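Local coordinates for lipocalin AI-4 (Rhodnius prolixus, PDB 5HA0), which binds the cysteinyl leukotriene LTD4 inside a lipocalin barrel and so probably scavenges host inflammatory lipids for this blood-feeding insect, at residues His35-Glu40 / Pro119-Leu124. Residues are numbered along the deposited sequence; the frame is centred on the assembly and turned at random.
With LTD ((5~{S},6~{R},7~{E},9~{E},11~{Z},14~{Z})-6-[(2~{R})-2-azanyl-3-(2-hydroxy-2-oxoethylamino)-3-oxidanylidene-propyl]sulfanyl-5-oxidanyl-icosa-7,9,11,14-tetraenoic acid), chain B.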
loop_
_atom_site.group_PDB
_atom_site.type_symbol
_atom_site.label_atom_id
_atom_site.label_comp_id
_atom_site.label_asym_id
_atom_site.label_seq_id
_atom_site.Cartn_x
_atom_site.Cartn_y
_atom_site.Cartn_z
ATOM N N HIS A 35 6.531 8.219 -1.140
ATOM C CA HIS A 35 6.003 8.832 -2.362
ATOM C C HIS A 35 4.688 8.196 -2.754
ATOM O O HIS A 35 4.434 7.050 -2.409
ATOM C CB HIS A 35 6.961 8.670 -3.548
ATOM C CG HIS A 35 8.321 9.241 -3.335
ATOM N ND1 HIS A 35 9.236 8.687 -2.464
ATOM C CD2 HIS A 35 8.954 10.277 -3.936
ATOM C CE1 HIS A 35 10.353 9.392 -2.499
ATOM N NE2 HIS A 35 10.208 10.358 -3.387
ATOM N N SER A 36 3.865 8.917 -3.503
ATOM C CA SER A 36 2.646 8.328 -4.037
ATOM C C SER A 36 2.230 9.059 -5.304
ATOM O O SER A 36 2.610 10.212 -5.519
ATOM C CB SER A 36 1.523 8.361 -2.998
ATOM O OG SER A 36 1.259 9.687 -2.583
ATOM N N ARG A 37 1.459 8.397 -6.154
ATOM C CA ARG A 37 0.983 9.028 -7.378
ATOM C C ARG A 37 0.114 10.244 -7.066
ATOM O O ARG A 37 0.310 11.320 -7.639
ATOM C CB ARG A 37 0.199 8.016 -8.226
ATOM C CG ARG A 37 -0.287 8.590 -9.539
ATOM C CD ARG A 37 -1.346 7.707 -10.202
ATOM N NE ARG A 37 -2.567 7.703 -9.402
ATOM C CZ ARG A 37 -3.503 6.763 -9.455
ATOM N NH1 ARG A 37 -3.372 5.732 -10.285
ATOM N NH2 ARG A 37 -4.564 6.857 -8.667
ATOM N N ASP A 38 -0.839 10.062 -6.157
ATOM C CA ASP A 38 -1.766 11.117 -5.744
ATOM C C ASP A 38 -1.443 11.446 -4.302
ATOM O O ASP A 38 -1.143 10.545 -3.524
ATOM C CB ASP A 38 -3.237 10.672 -5.849
ATOM C CG ASP A 38 -3.629 10.201 -7.237
ATOM O OD1 ASP A 38 -2.941 10.537 -8.221
ATOM O OD2 ASP A 38 -4.650 9.479 -7.327
ATOM N N SER A 39 -1.508 12.720 -3.936
ATOM C CA SER A 39 -1.225 13.086 -2.556
ATOM C C SER A 39 -2.122 14.214 -2.083
ATOM O O SER A 39 -2.670 14.967 -2.880
ATOM C CB SER A 39 0.250 13.470 -2.395
ATOM O OG SER A 39 0.601 14.598 -3.167
ATOM N N GLU A 40 -2.260 14.308 -0.768
ATOM C CA GLU A 40 -3.020 15.371 -0.140
ATOM C C GLU A 40 -2.063 16.376 0.476
ATOM O O GLU A 40 -0.860 16.113 0.569
ATOM C CB GLU A 40 -3.941 14.810 0.943
ATOM C CG GLU A 40 -4.916 13.759 0.461
ATOM C CD GLU A 40 -6.001 13.467 1.480
ATOM O OE1 GLU A 40 -5.683 12.861 2.529
ATOM O OE2 GLU A 40 -7.165 13.854 1.240
ATOM N N PRO A 119 -14.565 4.030 -6.175
ATOM C CA PRO A 119 -13.318 3.723 -5.462
ATOM C C PRO A 119 -12.262 4.817 -5.602
ATOM O O PRO A 119 -12.248 5.555 -6.583
ATOM C CB PRO A 119 -12.843 2.421 -6.119
ATOM C CG PRO A 119 -13.544 2.376 -7.448
ATOM C CD PRO A 119 -14.862 3.054 -7.240
ATOM N N LYS A 120 -11.408 4.932 -4.591
ATOM C CA LYS A 120 -10.222 5.780 -4.652
ATOM C C LYS A 120 -9.008 4.880 -4.631
ATOM O O LYS A 120 -8.928 3.987 -3.788
ATOM C CB LYS A 120 -10.153 6.745 -3.468
ATOM C CG LYS A 120 -11.082 7.926 -3.531
ATOM C CD LYS A 120 -10.733 8.881 -2.397
ATOM C CE LYS A 120 -11.468 10.189 -2.522
ATOM N NZ LYS A 120 -11.055 11.138 -1.453
ATOM N N ASP A 121 -8.073 5.083 -5.551
ATOM C CA ASP A 121 -6.885 4.238 -5.567
ATOM C C ASP A 121 -5.610 5.069 -5.651
ATOM O O ASP A 121 -5.653 6.307 -5.701
ATOM C CB ASP A 121 -6.943 3.187 -6.698
ATOM C CG ASP A 121 -6.918 3.779 -8.095
ATOM O OD1 ASP A 121 -6.766 5.003 -8.262
ATOM O OD2 ASP A 121 -7.038 2.978 -9.054
ATOM N N ASN A 122 -4.476 4.382 -5.644
ATOM C CA ASN A 122 -3.196 5.058 -5.626
ATOM C C ASN A 122 -2.090 4.078 -5.904
ATOM O O ASN A 122 -2.268 2.865 -5.719
ATOM C CB ASN A 122 -2.971 5.723 -4.268
ATOM C CG ASN A 122 -2.234 7.037 -4.369
ATOM O OD1 ASN A 122 -1.626 7.356 -5.394
ATOM N ND2 ASN A 122 -2.263 7.806 -3.283
ATOM N N PHE A 123 -0.955 4.599 -6.358
ATOM C CA PHE A 123 0.278 3.819 -6.328
ATOM C C PHE A 123 1.174 4.432 -5.274
ATOM O O PHE A 123 1.308 5.657 -5.188
ATOM C CB PHE A 123 0.965 3.775 -7.690
ATOM C CG PHE A 123 0.293 2.860 -8.679
ATOM C CD1 PHE A 123 -0.732 3.320 -9.484
ATOM C CD2 PHE A 123 0.692 1.538 -8.789
ATOM C CE1 PHE A 123 -1.343 2.475 -10.409
ATOM C CE2 PHE A 123 0.084 0.692 -9.695
ATOM C CZ PHE A 123 -0.926 1.163 -10.511
ATOM N N LEU A 124 1.779 3.564 -4.473
ATOM C CA LEU A 124 2.514 3.969 -3.284
ATOM C C LEU A 124 3.936 3.456 -3.335
ATOM O O LEU A 124 4.161 2.290 -3.644
ATOM C CB LEU A 124 1.835 3.416 -2.030
ATOM C CG LEU A 124 0.331 3.654 -1.869
ATOM C CD1 LEU A 124 -0.169 2.904 -0.638
ATOM C CD2 LEU A 124 0.032 5.125 -1.744
HETATM O O2 LTD B . -4.883 4.778 -1.364
HETATM C C1 LTD B . -4.788 6.022 -1.379
HETATM O O1 LTD B . -3.738 6.615 -1.040
HETATM C C2 LTD B . -5.978 6.829 -1.827
HETATM C C3 LTD B . -6.610 7.542 -0.637
HETATM C C4 LTD B . -6.759 6.605 0.559
HETATM C C5 LTD B . -7.564 7.287 1.657
HETATM O O3 LTD B . -6.807 8.355 2.234
HETATM C C6 LTD B . -7.975 6.308 2.750
HETATM C C7 LTD B . -6.773 5.713 3.462
HETATM C C8 LTD B . -6.505 4.401 3.423
HETATM C C9 LTD B . -5.348 3.849 4.137
HETATM C C10 LTD B . -5.118 2.539 4.262
HETATM C C11 LTD B . -3.941 2.103 5.016
HETATM C C12 LTD B . -3.559 0.839 5.229
HETATM C C13 LTD B . -4.272 -0.386 4.703
HETATM C C14 LTD B . -3.921 -0.614 3.244
HETATM C C15 LTD B . -2.782 -1.170 2.821
HETATM C C16 LTD B . -1.700 -1.651 3.761
HETATM C C17 LTD B . -0.322 -1.236 3.253
HETATM C C18 LTD B . 0.766 -1.943 4.053
HETATM C C19 LTD B . 2.148 -1.372 3.774
HETATM C C20 LTD B . 3.199 -2.119 4.570
HETATM O O32 LTD B . -5.242 7.804 8.582
HETATM C C21 LTD B . -6.091 7.392 7.769
HETATM O O31 LTD B . -5.832 7.191 6.567
HETATM C CA3 LTD B . -7.494 7.120 8.242
HETATM N N3 LTD B . -8.349 6.723 7.134
HETATM C C22 LTD B . -9.663 6.925 7.217
HETATM O O33 LTD B . -10.173 7.432 8.202
HETATM C CA2 LTD B . -10.541 6.505 6.071
HETATM C CB2 LTD B . -9.737 5.918 4.914
HETATM S SG2 LTD B . -9.008 7.227 3.914
HETATM N N2 LTD B . -11.306 7.680 5.610
HETATM O O HOH W 1 -5.435 3.791 -10.932
HETATM O O HOH W 2 -6.316 8.847 -5.165
#
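Asn122, projecting from strand 120-127, meets the backbone of Asp38 with both ends of its amide. OD1 accepts from Asp38 N at 2.9 Å, while ND2 donates to Asp38 O, which lies close to the amide plane, at 3.0 Å. An asparagine suits this place because one flat group offers both acceptor and donor to a backbone that has left the sheet. Ser36 OG, 2.7 Å from Asp38 O, reaches that carbonyl from the opposite face, fixing the turn after strand 30-36.

The strand pairing ends here: Ser36 and Leu124 form an antiparallel non-hydrogen-bonded pair, and Arg37 N then donates to Phe123 O at 2.9 Å.

A salt-bridge network of Arg37, Asp38 and Asp121 joins the two segments. With CG anti to its backbone N (chi1 -178°) and a bend at chi3, Arg37 folds its guanidinium back over Asn122 CA. NE and NH2 hold the two oxygens of Asp38 side-on, from above the carboxylate plane, and NH2 also bridges to Asp121 OD1 at 2.9 Å; the planar guanidinium, with several N-H groups, suits a place between two acids. Asp121 OD2 is hydrogen-bonded to Tyr109 OH. The edge of the Phe123 ring faces Arg37 NH1 3.7 Å from CD1.

The second N-H of Asn122 ND2 runs nearly straight (170°) to LTD O1, 2.9 Å away. The two bonds to the Asp38 backbone hold the amide's rotation, which probably keeps ND2 aimed at this carboxylate of the leukotriene, a ligand also hydrogen-bonded to Arg110 NE and Lys61 N.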